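Local structure of acetyltransferase, GNAT family (Listeria monocytogenes str. 4b, 2OH1) at residues A[60-68]-A[79-87]; A[128-136]-A[171-179]. The protein probably transfers an acetyl group from acetyl-coenzyme A to a substrate not yet identified, as a member of the GNAT acetyltransferase family. All coordinates share one frame; numbering follows the deposited sequence.

Contact 1 of 2, residues A[60-68]-A[79-87]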
ATOM      1  N   GLN A  60      10.343  11.208   6.414  0.50 14.02           N
ATOM      2  CA  GLN A  60       9.486  12.092   5.647  0.50 14.95           C
ATOM      3  C   GLN A  60       8.163  11.399   5.310  0.50 13.96           C
ATOM      4  O   GLN A  60       7.106  12.043   5.273  0.50 15.26           O
ATOM      5  CB  GLN A  60      10.200  12.575   4.379  0.50 14.52           C
ATOM      6  CG  GLN A  60       9.427  13.600   3.600  0.50 18.17           C
ATOM      7  CD  GLN A  60       9.440  14.984   4.268  0.50 16.92           C
ATOM      8  OE1 GLN A  60      10.112  15.207   5.280  0.50 29.39           O
ATOM      9  NE2 GLN A  60       8.681  15.913   3.693  0.50 36.66           N
ATOM     10  N   ARG A  61       8.189  10.095   5.112  1.00 14.46           N
ATOM     11  CA  ARG A  61       6.893   9.355   5.008  1.00 14.71           C
ATOM     12  C   ARG A  61       6.017   9.573   6.264  1.00 15.37           C
ATOM     13  O   ARG A  61       4.830   9.893   6.171  1.00 16.08           O
ATOM     14  CB  ARG A  61       7.071   7.869   4.815  1.00 16.17           C
ATOM     15  CG  ARG A  61       7.810   7.488   3.581  1.00 15.23           C
ATOM     16  CD  ARG A  61       6.938   7.504   2.306  1.00 19.21           C
ATOM     17  NE  ARG A  61       6.811   8.812   1.778  1.00 20.68           N
ATOM     18  CZ  ARG A  61       7.767   9.514   1.180  1.00 19.05           C
ATOM     19  NH1 ARG A  61       8.986   8.991   0.977  1.00 20.32           N
ATOM     20  NH2 ARG A  61       7.503  10.740   0.748  1.00 21.39           N
ATOM     21  N   ILE A  62       6.619   9.465   7.436  1.00 14.10           N
ATOM     22  CA  ILE A  62       5.916   9.722   8.702  1.00 15.27           C
ATOM     23  C   ILE A  62       5.440  11.170   8.814  1.00 16.37           C
ATOM     24  O   ILE A  62       4.250  11.442   9.100  1.00 16.03           O
ATOM     25  CB  ILE A  62       6.798   9.264   9.903  1.00 15.12           C
ATOM     26  CG1 ILE A  62       6.954   7.779   9.956  1.00 15.40           C
ATOM     27  CG2 ILE A  62       6.223   9.792  11.231  1.00 15.64           C
ATOM     28  CD1 ILE A  62       8.031   7.337  10.914  1.00 18.36           C
ATOM     29  N   GLU A  63       6.300  12.128   8.501  1.00 14.75           N
ATOM     30  CA  GLU A  63       5.941  13.509   8.565  1.00 16.66           C
ATOM     31  C   GLU A  63       4.763  13.878   7.687  1.00 14.39           C
ATOM     32  O   GLU A  63       3.921  14.703   8.063  1.00 17.76           O
ATOM     33  CB  GLU A  63       7.101  14.345   8.143  1.00 18.40           C
ATOM     34  CG  GLU A  63       6.842  15.809   8.283  1.00 30.05           C
ATOM     35  CD  GLU A  63       8.019  16.481   8.860  1.00 50.11           C
ATOM     36  OE1 GLU A  63       8.233  16.312  10.085  1.00 53.67           O
ATOM     37  OE2 GLU A  63       8.738  17.136   8.077  1.00 59.24           O
ATOM     38  N   LEU A  64       4.721  13.285   6.514  1.00 14.47           N
ATOM     39  CA  LEU A  64       3.692  13.608   5.559  1.00 14.69           C
ATOM     40  C   LEU A  64       2.408  12.800   5.726  1.00 14.14           C
ATOM     41  O   LEU A  64       1.420  12.999   4.978  1.00 16.50           O
ATOM     42  CB  LEU A  64       4.226  13.331   4.162  1.00 15.43           C
ATOM     43  CG  LEU A  64       5.378  14.228   3.689  1.00 17.65           C
ATOM     44  CD1 LEU A  64       5.972  13.706   2.375  1.00 19.20           C
ATOM     45  CD2 LEU A  64       4.908  15.690   3.584  1.00 21.61           C
ATOM     46  N   GLY A  65       2.367  11.952   6.747  1.00 13.76           N
ATOM     47  CA  GLY A  65       1.158  11.177   7.009  1.00 14.84           C
ATOM     48  C   GLY A  65       0.900  10.094   5.962  1.00 15.87           C
ATOM     49  O   GLY A  65      -0.273   9.771   5.663  1.00 17.86           O
ATOM     50  N   GLU A  66       1.983   9.515   5.472  1.00 15.16           N
ATOM     51  CA  GLU A  66       1.924   8.539   4.405  1.00 15.26           C
ATOM     52  C   GLU A  66       2.113   7.105   4.882  1.00 15.46           C
ATOM     53  O   GLU A  66       2.262   6.209   4.029  1.00 17.21           O
ATOM     54  CB  GLU A  66       2.963   8.920   3.326  1.00 16.33           C
ATOM     55  CG  GLU A  66       2.489  10.125   2.531  1.00 16.33           C
ATOM     56  CD  GLU A  66       3.440  10.667   1.460  1.00 18.08           C
ATOM     57  OE1 GLU A  66       4.659  10.413   1.532  1.00 19.55           O
ATOM     58  OE2 GLU A  66       2.981  11.334   0.507  1.00 18.93           O
ATOM     59  N   VAL A  67       2.216   6.876   6.198  1.00 15.47           N
ATOM     60  CA  VAL A  67       2.314   5.552   6.755  1.00 14.50           C
ATOM     61  C   VAL A  67       1.146   5.276   7.663  1.00 16.01           C
ATOM     62  O   VAL A  67       0.938   5.976   8.665  1.00 15.38           O
ATOM     63  CB  VAL A  67       3.597   5.371   7.549  1.00 13.53           C
ATOM     64  CG1 VAL A  67       3.706   3.884   7.998  1.00 15.44           C
ATOM     65  CG2 VAL A  67       4.854   5.735   6.769  1.00 18.21           C
ATOM     66  N   ALA A  68       0.365   4.264   7.369  1.00 15.18           N
ATOM     67  CA  ALA A  68      -0.773   3.861   8.212  1.00 14.04           C
ATOM     68  C   ALA A  68      -0.449   2.545   8.872  1.00 14.53           C
ATOM     69  O   ALA A  68       0.071   1.638   8.200  1.00 13.95           O
ATOM     70  CB  ALA A  68      -2.020   3.723   7.375  1.00 15.25           C
ATOM     71  N   GLY A  79      -0.220  -4.866  10.356  1.00 14.05           N
ATOM     72  CA  GLY A  79       0.116  -4.432   9.018  1.00 16.33           C
ATOM     73  C   GLY A  79       0.519  -2.981   8.975  1.00 13.05           C
ATOM     74  O   GLY A  79       0.274  -2.219   9.942  1.00 13.31           O
ATOM     75  N   ALA A  80       1.175  -2.614   7.887  1.00 13.98           N
ATOM     76  CA  ALA A  80       1.533  -1.234   7.622  1.00 14.59           C
ATOM     77  C   ALA A  80       1.400  -0.972   6.156  1.00 15.30           C
ATOM     78  O   ALA A  80       1.736  -1.842   5.344  1.00 14.99           O
ATOM     79  CB  ALA A  80       2.956  -0.929   8.128  1.00 17.05           C
HETATM   80  N   MSE A  81       0.986   0.228   5.827  1.00 13.87           N
HETATM   81  CA  MSE A  81       0.764   0.637   4.482  1.00 15.00           C
HETATM   82  C   MSE A  81       1.475   1.955   4.192  1.00 16.31           C
HETATM   83  O   MSE A  81       1.332   2.909   4.961  1.00 14.56           O
HETATM   84  CB  MSE A  81      -0.699   0.794   4.268  1.00 15.05           C
HETATM   85  CG  MSE A  81      -1.091   1.263   2.900  1.00 15.95           C
HETATM   86 SE   MSE A  81      -2.978   1.194   2.483  0.75 16.39          SE
HETATM   87  CE  MSE A  81      -3.546   2.385   3.816  1.00 17.26           C
ATOM     88  N   ILE A  82       2.198   1.969   3.075  0.50 14.37           N
ATOM     89  CA  ILE A  82       2.896   3.118   2.545  0.50 13.76           C
ATOM     90  C   ILE A  82       2.086   3.664   1.406  0.50 17.28           C
ATOM     91  O   ILE A  82       1.769   3.014   0.381  0.50 14.38           O
ATOM     92  CB  ILE A  82       4.347   2.780   2.107  0.50 14.31           C
ATOM     93  CG1 ILE A  82       5.115   2.053   3.240  0.50 19.39           C
ATOM     94  CG2 ILE A  82       5.043   4.084   1.679  0.50 21.15           C
ATOM     95  CD1 ILE A  82       5.013   2.668   4.670  0.50 19.14           C
ATOM     96  N   ILE A  83       1.720   4.900   1.562  1.00 20.88           N
ATOM     97  CA  ILE A  83       1.186   5.558   0.404  1.00 24.19           C
ATOM     98  C   ILE A  83       1.994   6.776  -0.031  1.00 25.43           C
ATOM     99  O   ILE A  83       2.930   7.231   0.653  1.00 25.69           O
ATOM    100  CB  ILE A  83      -0.189   5.964   0.650  1.00 24.52           C
ATOM    101  CG1 ILE A  83      -0.228   7.231   1.488  1.00 25.49           C
ATOM    102  CG2 ILE A  83      -1.004   4.850   1.284  1.00 25.61           C
ATOM    103  CD1 ILE A  83      -1.725   7.644   1.674  1.00 28.37           C
ATOM    104  N   ARG A  84       1.616   7.307  -1.159  1.00 22.25           N
ATOM    105  CA  ARG A  84       2.110   8.593  -1.539  1.00 18.82           C
ATOM    106  C   ARG A  84       0.864   9.445  -1.775  1.00 21.11           C
ATOM    107  O   ARG A  84      -0.034   9.020  -2.526  1.00 21.97           O
ATOM    108  CB  ARG A  84       2.935   8.530  -2.790  1.00 21.95           C
ATOM    109  CG  ARG A  84       4.250   7.819  -2.609  1.00 28.55           C
ATOM    110  CD  ARG A  84       5.053   8.356  -1.362  1.00 34.64           C
ATOM    111  NE  ARG A  84       6.477   8.090  -1.581  1.00 30.83           N
ATOM    112  CZ  ARG A  84       7.283   8.826  -2.324  1.00 22.07           C
ATOM    113  NH1 ARG A  84       6.866   9.948  -2.900  1.00 31.51           N
ATOM    114  NH2 ARG A  84       8.527   8.448  -2.498  1.00 28.87           N
ATOM    115  N   LYS A  85       0.763  10.589  -1.107  1.00 18.73           N
ATOM    116  CA  LYS A  85      -0.412  11.461  -1.268  1.00 17.06           C
ATOM    117  C   LYS A  85      -0.336  12.391  -2.480  1.00 17.25           C
ATOM    118  O   LYS A  85      -1.304  13.054  -2.808  1.00 19.35           O
ATOM    119  CB  LYS A  85      -0.639  12.236   0.010  1.00 19.14           C
ATOM    120  CG  LYS A  85      -1.127  11.395   1.144  1.00 22.57           C
ATOM    121  CD  LYS A  85      -1.476  12.383   2.223  1.00 33.26           C
ATOM    122  CE  LYS A  85      -1.425  11.870   3.568  1.00 38.45           C
ATOM    123  NZ  LYS A  85      -1.629  13.095   4.422  1.00 31.39           N
ATOM    124  N   THR A  86       0.843  12.410  -3.126  1.00 18.75           N
ATOM    125  CA  THR A  86       1.133  13.016  -4.400  1.00 16.71           C
ATOM    126  C   THR A  86       2.023  12.052  -5.168  1.00 17.68           C
ATOM    127  O   THR A  86       2.763  11.333  -4.548  1.00 20.09           O
ATOM    128  CB  THR A  86       1.853  14.390  -4.192  1.00 20.40           C
ATOM    129  OG1 THR A  86       3.057  14.195  -3.455  1.00 23.85           O
ATOM    130  CG2 THR A  86       0.934  15.349  -3.376  1.00 20.33           C
ATOM    131  N   PRO A  87       1.968  12.097  -6.491  1.00 17.16           N
ATOM    132  CA  PRO A  87       2.744  11.051  -7.216  1.00 17.51           C
ATOM    133  C   PRO A  87       4.258  11.193  -6.968  1.00 20.62           C
ATOM    134  O   PRO A  87       4.778  12.323  -6.965  1.00 19.39           O
ATOM    135  CB  PRO A  87       2.417  11.322  -8.666  1.00 19.09           C
ATOM    136  CG  PRO A  87       1.807  12.721  -8.719  1.00 21.80           C
ATOM    137  CD  PRO A  87       1.198  12.955  -7.397  1.00 18.89           C
TER
HETATM  138  O   HOH W   1       2.965  13.896  -0.358  1.00 29.91           O
HETATM  139  O   HOH W   2       4.489  11.849  -1.433  1.00 47.92           O

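Contact 2 of 2, residues A[128-136]-A[171-179]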
ATOM      1  N   ALA A 128      -7.436   3.709   2.966  1.00 17.23           N
ATOM      2  CA  ALA A 128      -6.872   4.704   2.040  1.00 18.96           C
ATOM      3  C   ALA A 128      -8.025   5.353   1.227  1.00 18.81           C
ATOM      4  O   ALA A 128      -7.989   6.566   0.969  1.00 17.90           O
ATOM      5  CB  ALA A 128      -5.788   4.075   1.113  1.00 19.78           C
ATOM      6  N   GLU A 129      -8.961   4.518   0.759  1.00 19.35           N
ATOM      7  CA  GLU A 129     -10.153   4.984   0.034  1.00 16.73           C
ATOM      8  C   GLU A 129     -10.902   5.999   0.879  1.00 21.22           C
ATOM      9  O   GLU A 129     -11.219   7.091   0.405  1.00 18.12           O
ATOM     10  CB  GLU A 129     -11.062   3.833  -0.347  1.00 17.14           C
ATOM     11  CG  GLU A 129     -10.432   2.822  -1.319  1.00 16.91           C
ATOM     12  CD  GLU A 129     -11.327   1.596  -1.543  1.00 23.39           C
ATOM     13  OE1 GLU A 129     -12.558   1.756  -1.592  1.00 25.64           O
ATOM     14  OE2 GLU A 129     -10.774   0.478  -1.731  1.00 27.01           O
ATOM     15  N   LYS A 130     -11.154   5.652   2.135  1.00 17.18           N
ATOM     16  CA  LYS A 130     -11.841   6.567   3.088  1.00 18.14           C
ATOM     17  C   LYS A 130     -11.078   7.865   3.299  1.00 19.57           C
ATOM     18  O   LYS A 130     -11.694   8.921   3.279  1.00 19.64           O
ATOM     19  CB  LYS A 130     -12.111   5.872   4.408  1.00 21.71           C
ATOM     20  CG  LYS A 130     -13.201   4.864   4.314  1.00 24.05           C
ATOM     21  CD  LYS A 130     -13.325   4.001   5.610  1.00 31.53           C
ATOM     22  CE  LYS A 130     -14.781   3.644   5.912  1.00 48.96           C
ATOM     23  N   LEU A 131      -9.762   7.808   3.428  1.00 16.58           N
ATOM     24  CA  LEU A 131      -8.944   8.965   3.555  1.00 19.20           C
ATOM     25  C   LEU A 131      -9.058   9.861   2.289  1.00 18.39           C
ATOM     26  O   LEU A 131      -9.226  11.072   2.369  1.00 19.01           O
ATOM     27  CB  LEU A 131      -7.475   8.589   3.835  1.00 21.52           C
ATOM     28  CG  LEU A 131      -6.495   9.735   3.924  1.00 26.58           C
ATOM     29  CD1 LEU A 131      -6.874  10.640   5.111  1.00 26.02           C
ATOM     30  CD2 LEU A 131      -5.045   9.268   4.020  1.00 24.46           C
ATOM     31  N   GLY A 132      -8.984   9.254   1.114  1.00 18.15           N
ATOM     32  CA  GLY A 132      -9.065  10.023  -0.118  1.00 17.51           C
ATOM     33  C   GLY A 132     -10.419  10.690  -0.238  1.00 16.26           C
ATOM     34  O   GLY A 132     -10.513  11.840  -0.698  1.00 17.68           O
ATOM     35  N   ILE A 133     -11.471   9.992   0.136  1.00 15.24           N
ATOM     36  CA  ILE A 133     -12.826  10.585   0.127  1.00 13.63           C
ATOM     37  C   ILE A 133     -12.882  11.794   1.080  1.00 17.95           C
ATOM     38  O   ILE A 133     -13.321  12.873   0.698  1.00 19.14           O
ATOM     39  CB  ILE A 133     -13.929   9.542   0.453  1.00 15.11           C
ATOM     40  CG1 ILE A 133     -14.055   8.554  -0.717  1.00 16.39           C
ATOM     41  CG2 ILE A 133     -15.272  10.229   0.812  1.00 17.99           C
ATOM     42  CD1 ILE A 133     -14.856   7.282  -0.396  1.00 17.67           C
ATOM     43  N   GLU A 134     -12.368  11.636   2.294  1.00 18.86           N
ATOM     44  CA  GLU A 134     -12.344  12.741   3.290  1.00 19.22           C
ATOM     45  C   GLU A 134     -11.606  13.958   2.735  1.00 20.91           C
ATOM     46  O   GLU A 134     -11.990  15.115   3.020  1.00 22.44           O
ATOM     47  CB  GLU A 134     -11.651  12.217   4.570  1.00 23.24           C
ATOM     48  CG  GLU A 134     -11.484  13.168   5.756  1.00 26.57           C
HETATM   49  N   MSE A 135     -10.583  13.705   1.935  0.50 18.08           N
HETATM   50  CA  MSE A 135      -9.731  14.740   1.422  0.50 17.51           C
HETATM   51  C   MSE A 135     -10.086  15.147   0.008  0.50 17.94           C
HETATM   52  O   MSE A 135      -9.312  15.870  -0.636  0.50 19.46           O
HETATM   53  CB  MSE A 135      -8.278  14.276   1.542  0.50 18.72           C
HETATM   54  CG  MSE A 135      -7.869  13.892   2.984  0.50 15.77           C
HETATM   55 SE   MSE A 135      -8.170  15.309   4.232  0.37 18.82          SE
HETATM   56  CE  MSE A 135      -9.812  14.781   5.058  0.50 29.08           C
ATOM     57  N   SER A 136     -11.227  14.675  -0.493  1.00 18.03           N
ATOM     58  CA  SER A 136     -11.690  15.020  -1.834  1.00 18.93           C
ATOM     59  C   SER A 136     -10.723  14.647  -2.972  1.00 18.91           C
ATOM     60  O   SER A 136     -10.575  15.376  -3.942  1.00 18.84           O
ATOM     61  CB  SER A 136     -12.056  16.522  -1.921  1.00 23.45           C
ATOM     62  OG  SER A 136     -13.213  16.769  -1.147  1.00 28.59           O
ATOM     63  N   LEU A 171      -1.404  -0.949 -14.621  0.50 14.16           N
ATOM     64  CA  LEU A 171      -1.843   0.187 -13.841  0.50 14.61           C
ATOM     65  C   LEU A 171      -3.322   0.015 -13.480  0.50 14.02           C
ATOM     66  O   LEU A 171      -4.138  -0.284 -14.345  0.50 10.98           O
ATOM     67  CB  LEU A 171      -1.669   1.479 -14.656  0.50 13.77           C
ATOM     68  CG  LEU A 171      -0.262   2.074 -14.789  0.50 16.22           C
ATOM     69  CD1 LEU A 171       0.766   1.136 -15.464  0.50 14.92           C
ATOM     70  CD2 LEU A 171      -0.378   3.381 -15.525  0.50 15.14           C
ATOM     71  N   TYR A 172      -3.652   0.296 -12.214  1.00 15.08           N
ATOM     72  CA  TYR A 172      -5.005   0.125 -11.674  1.00 15.09           C
ATOM     73  C   TYR A 172      -5.409   1.380 -10.949  1.00 14.36           C
ATOM     74  O   TYR A 172      -4.631   2.001 -10.246  1.00 15.51           O
ATOM     75  CB  TYR A 172      -5.057  -1.027 -10.687  1.00 17.57           C
ATOM     76  CG  TYR A 172      -4.811  -2.383 -11.331  1.00 15.29           C
ATOM     77  CD1 TYR A 172      -5.848  -3.112 -11.864  1.00 15.42           C
ATOM     78  CD2 TYR A 172      -3.538  -2.961 -11.337  1.00 13.58           C
ATOM     79  CE1 TYR A 172      -5.628  -4.344 -12.466  1.00 16.26           C
ATOM     80  CE2 TYR A 172      -3.320  -4.174 -11.936  1.00 16.90           C
ATOM     81  CZ  TYR A 172      -4.361  -4.867 -12.489  1.00 18.41           C
ATOM     82  OH  TYR A 172      -4.152  -6.109 -13.040  1.00 17.84           O
ATOM     83  N   GLN A 173      -6.681   1.724 -11.058  1.00 14.01           N
ATOM     84  CA  GLN A 173      -7.242   2.819 -10.264  1.00 15.55           C
ATOM     85  C   GLN A 173      -8.641   2.540  -9.823  1.00 15.45           C
ATOM     86  O   GLN A 173      -9.378   1.814 -10.471  1.00 16.05           O
ATOM     87  CB  GLN A 173      -7.169   4.139 -10.999  1.00 19.05           C
ATOM     88  CG  GLN A 173      -8.085   4.365 -12.102  1.00 20.68           C
ATOM     89  CD  GLN A 173      -8.000   5.788 -12.745  1.00 25.68           C
ATOM     90  OE1 GLN A 173      -7.127   6.613 -12.466  1.00 20.04           O
ATOM     91  NE2 GLN A 173      -8.899   6.021 -13.676  1.00 22.92           N
ATOM     92  N   LYS A 174      -8.952   3.122  -8.685  1.00 14.91           N
ATOM     93  CA  LYS A 174     -10.288   3.045  -8.153  1.00 15.94           C
ATOM     94  C   LYS A 174     -10.798   4.474  -8.014  1.00 17.93           C
ATOM     95  O   LYS A 174     -10.194   5.286  -7.317  1.00 17.60           O
ATOM     96  CB  LYS A 174     -10.292   2.314  -6.832  1.00 20.10           C
ATOM     97  CG  LYS A 174     -11.689   2.060  -6.331  1.00 25.31           C
ATOM     98  CD  LYS A 174     -11.794   1.435  -4.973  1.00 36.90           C
ATOM     99  CE  LYS A 174     -11.531   0.002  -4.965  1.00 32.80           C
ATOM    100  NZ  LYS A 174     -12.244  -0.665  -3.823  1.00 26.31           N
ATOM    101  N   GLU A 175     -11.947   4.772  -8.602  1.00 16.93           N
ATOM    102  CA  GLU A 175     -12.520   6.084  -8.456  1.00 22.08           C
ATOM    103  C   GLU A 175     -13.212   6.151  -7.099  1.00 20.71           C
ATOM    104  O   GLU A 175     -13.904   5.223  -6.671  1.00 25.63           O
ATOM    105  CB  GLU A 175     -13.479   6.374  -9.612  1.00 24.90           C
ATOM    106  CG  GLU A 175     -13.703   7.891  -9.833  1.00 36.74           C
ATOM    107  CD  GLU A 175     -14.261   8.235 -11.241  1.00 34.83           C
ATOM    108  OE1 GLU A 175     -14.691   7.293 -11.956  1.00 50.52           O
ATOM    109  OE2 GLU A 175     -14.267   9.446 -11.600  1.00 54.51           O
ATOM    110  N   LEU A 176     -13.029   7.255  -6.377  1.00 17.39           N
ATOM    111  CA  LEU A 176     -13.573   7.406  -5.055  1.00 18.30           C
ATOM    112  C   LEU A 176     -14.778   8.317  -5.108  1.00 21.56           C
ATOM    113  O   LEU A 176     -14.622   9.503  -5.373  1.00 26.39           O
ATOM    114  CB  LEU A 176     -12.547   8.042  -4.172  1.00 17.94           C
ATOM    115  CG  LEU A 176     -11.233   7.255  -4.003  1.00 20.47           C
ATOM    116  CD1 LEU A 176     -10.225   7.952  -3.068  1.00 19.43           C
ATOM    117  CD2 LEU A 176     -11.566   5.870  -3.481  1.00 19.01           C
ATOM    118  N   SER A 177     -15.919   7.779  -4.752  1.00 19.90           N
ATOM    119  CA  SER A 177     -17.172   8.539  -4.782  1.00 24.25           C
ATOM    120  C   SER A 177     -17.320   9.562  -3.692  1.00 20.24           C
ATOM    121  O   SER A 177     -17.145   9.275  -2.518  1.00 22.69           O
ATOM    122  CB  SER A 177     -18.375   7.597  -4.696  1.00 28.30           C
ATOM    123  OG  SER A 177     -19.577   8.333  -4.930  1.00 30.43           O
ATOM    124  N   GLN A 178     -17.720  10.767  -4.109  1.00 17.80           N
ATOM    125  CA  GLN A 178     -18.161  11.811  -3.162  1.00 17.51           C
ATOM    126  C   GLN A 178     -19.671  11.802  -2.889  1.00 18.67           C
ATOM    127  O   GLN A 178     -20.133  12.612  -2.113  1.00 19.52           O
ATOM    128  CB  GLN A 178     -17.763  13.190  -3.681  1.00 20.21           C
ATOM    129  CG  GLN A 178     -16.296  13.465  -3.590  1.00 18.90           C
ATOM    130  CD  GLN A 178     -15.816  13.632  -2.151  1.00 20.33           C
ATOM    131  OE1 GLN A 178     -16.403  14.416  -1.365  1.00 21.00           O
ATOM    132  NE2 GLN A 178     -14.697  12.990  -1.817  1.00 17.15           N
ATOM    133  N   LYS A 179     -20.416  10.874  -3.508  1.00 21.33           N
ATOM    134  CA  LYS A 179     -21.884  10.782  -3.347  1.00 26.12           C
ATOM    135  C   LYS A 179     -22.240  10.721  -1.869  1.00 29.37           C
ATOM    136  O   LYS A 179     -23.263  11.297  -1.423  1.00 30.00           O
ATOM    137  CB  LYS A 179     -22.478   9.581  -4.119  1.00 28.95           C
ATOM    138  CG  LYS A 179     -22.515   9.746  -5.662  1.00 37.48           C
ATOM    139  OXT LYS A 179     -21.463  10.150  -1.074  1.00 30.17           O
TER
HETATM  140  O   HOH W   3     -14.255  -0.177  -1.401  1.00 44.40           O
HETATM  141  O   HOH W   4     -16.262  14.052   1.780  1.00 42.82           O

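Contact 1 of 2, residues A[60-68]-A[79-87]
Bends at chi2 (-80°) and chi3 (82°) fold Arg61 so that its guanidinium turns to meet that of Arg84, whose own chain is bent at chi2. The two flat groups stack, centres 3.6 Å apart and planes nearly parallel, with Arg84 NE over the middle of the Arg61 group. The Glu66 carboxylate lies beside the stacked pair and probably balances part of its charge. Its OE1 takes both NE (2.7 Å) and NH2 of Arg61 in a side-on grip within the guanidinium plane, while Asp54 holds Arg61 NH1. The other carboxylate oxygen, OE2, receives the backbone N of Lys85 at 2.8 Å, from above the carboxylate plane, and two waters, one of which goes on to Thr86 OG1.

The helix 58-63 ends in a Schellman motif at Gly65, and the chain then enters the antiparallel hairpin of strands 67-71 and 77-84, in the central sheet of the GNAT fold. Ala68 and Met81, a hydrogen-bonded pair, exchange two backbone bonds, and Ile83 N reaches Glu66 O at 2.8 Å. On one face Val67 CG2 and, in one of two conformers, Ile82 CD1 meet, the side chains running alongside; on the other, the selenomethionine methyl CE of Met81 rests near Ala68 CB. Beyond the strand, the extended chain of Lys85 carries NZ to Leu64 O, 3.1 Å away and in the carbonyl plane.

Contact 2 of 2, residues A[128-136]-A[171-179]
Leu176 sets its two methyls against the helix, CD1 packing directly on the Gly132 backbone, 3.8 Å from its CA, and CD2 3.8 Å from Glu129 CB. Next to it, Ile133 CG1 packs on Leu176 CB and on Ser177 O, the latter at 3.6 Å.

Polar grips lie on both sides of this apolar patch. Toward the strand, Lys174 crosses Glu129 at about a right angle, and its NZ forms a salt bridge to OE2 (2.8 Å) from above the carboxylate plane. A bend at chi3 (-78°) turns the ammonium back over the acid; NZ also donates to Tyr158 O, and a water bound to Glu129 OE1 makes a weak further link to it. Toward the C-terminus, Gln178 is bent at chi2 and aims NE2 at Ile133 O (2.9 Å), in the carbonyl plane and on a lone pair.

The contact joins the last turns of helix 120-134, on one face of the GNAT sheet, to the end of strand 169-175, through Lys174, and mainly to the C-terminal tail that follows. The Ile133 carbonyl that Gln178 meets also accepts Ser136 N in the Schellman motif that closes the helix, so Gln178 tethers the tail directly to the helix end. Farther out, an ST turn bends the tail, Lys179 N donating to Ser177 OG at 3.0 Å, and Leu176 also packs on Ile140 of the neighbouring strand 139-145.

Contact 1 and contact 2 have centres about 16 Å apart and are joined through helix 120-134, which lies on the sheet. Met81 of contact 1 sends its CE to within 3.9 Å of Ala128 CB, in the first turn of segment 128-136, and Met124 of the same helix also touches Met81. Both contacts reach one mixed sheet, contact 1 through strands 67-71 and 77-84, contact 2 through strand 169-175; strands 103-111 and 139-145 lie between them in its order. By analogy with other GNAT enzymes, acetyl-coenzyme A probably binds where those two parallel strands splay, its pyrophosphate near the start of helix 120-134; contact 2 uses the helix's other end.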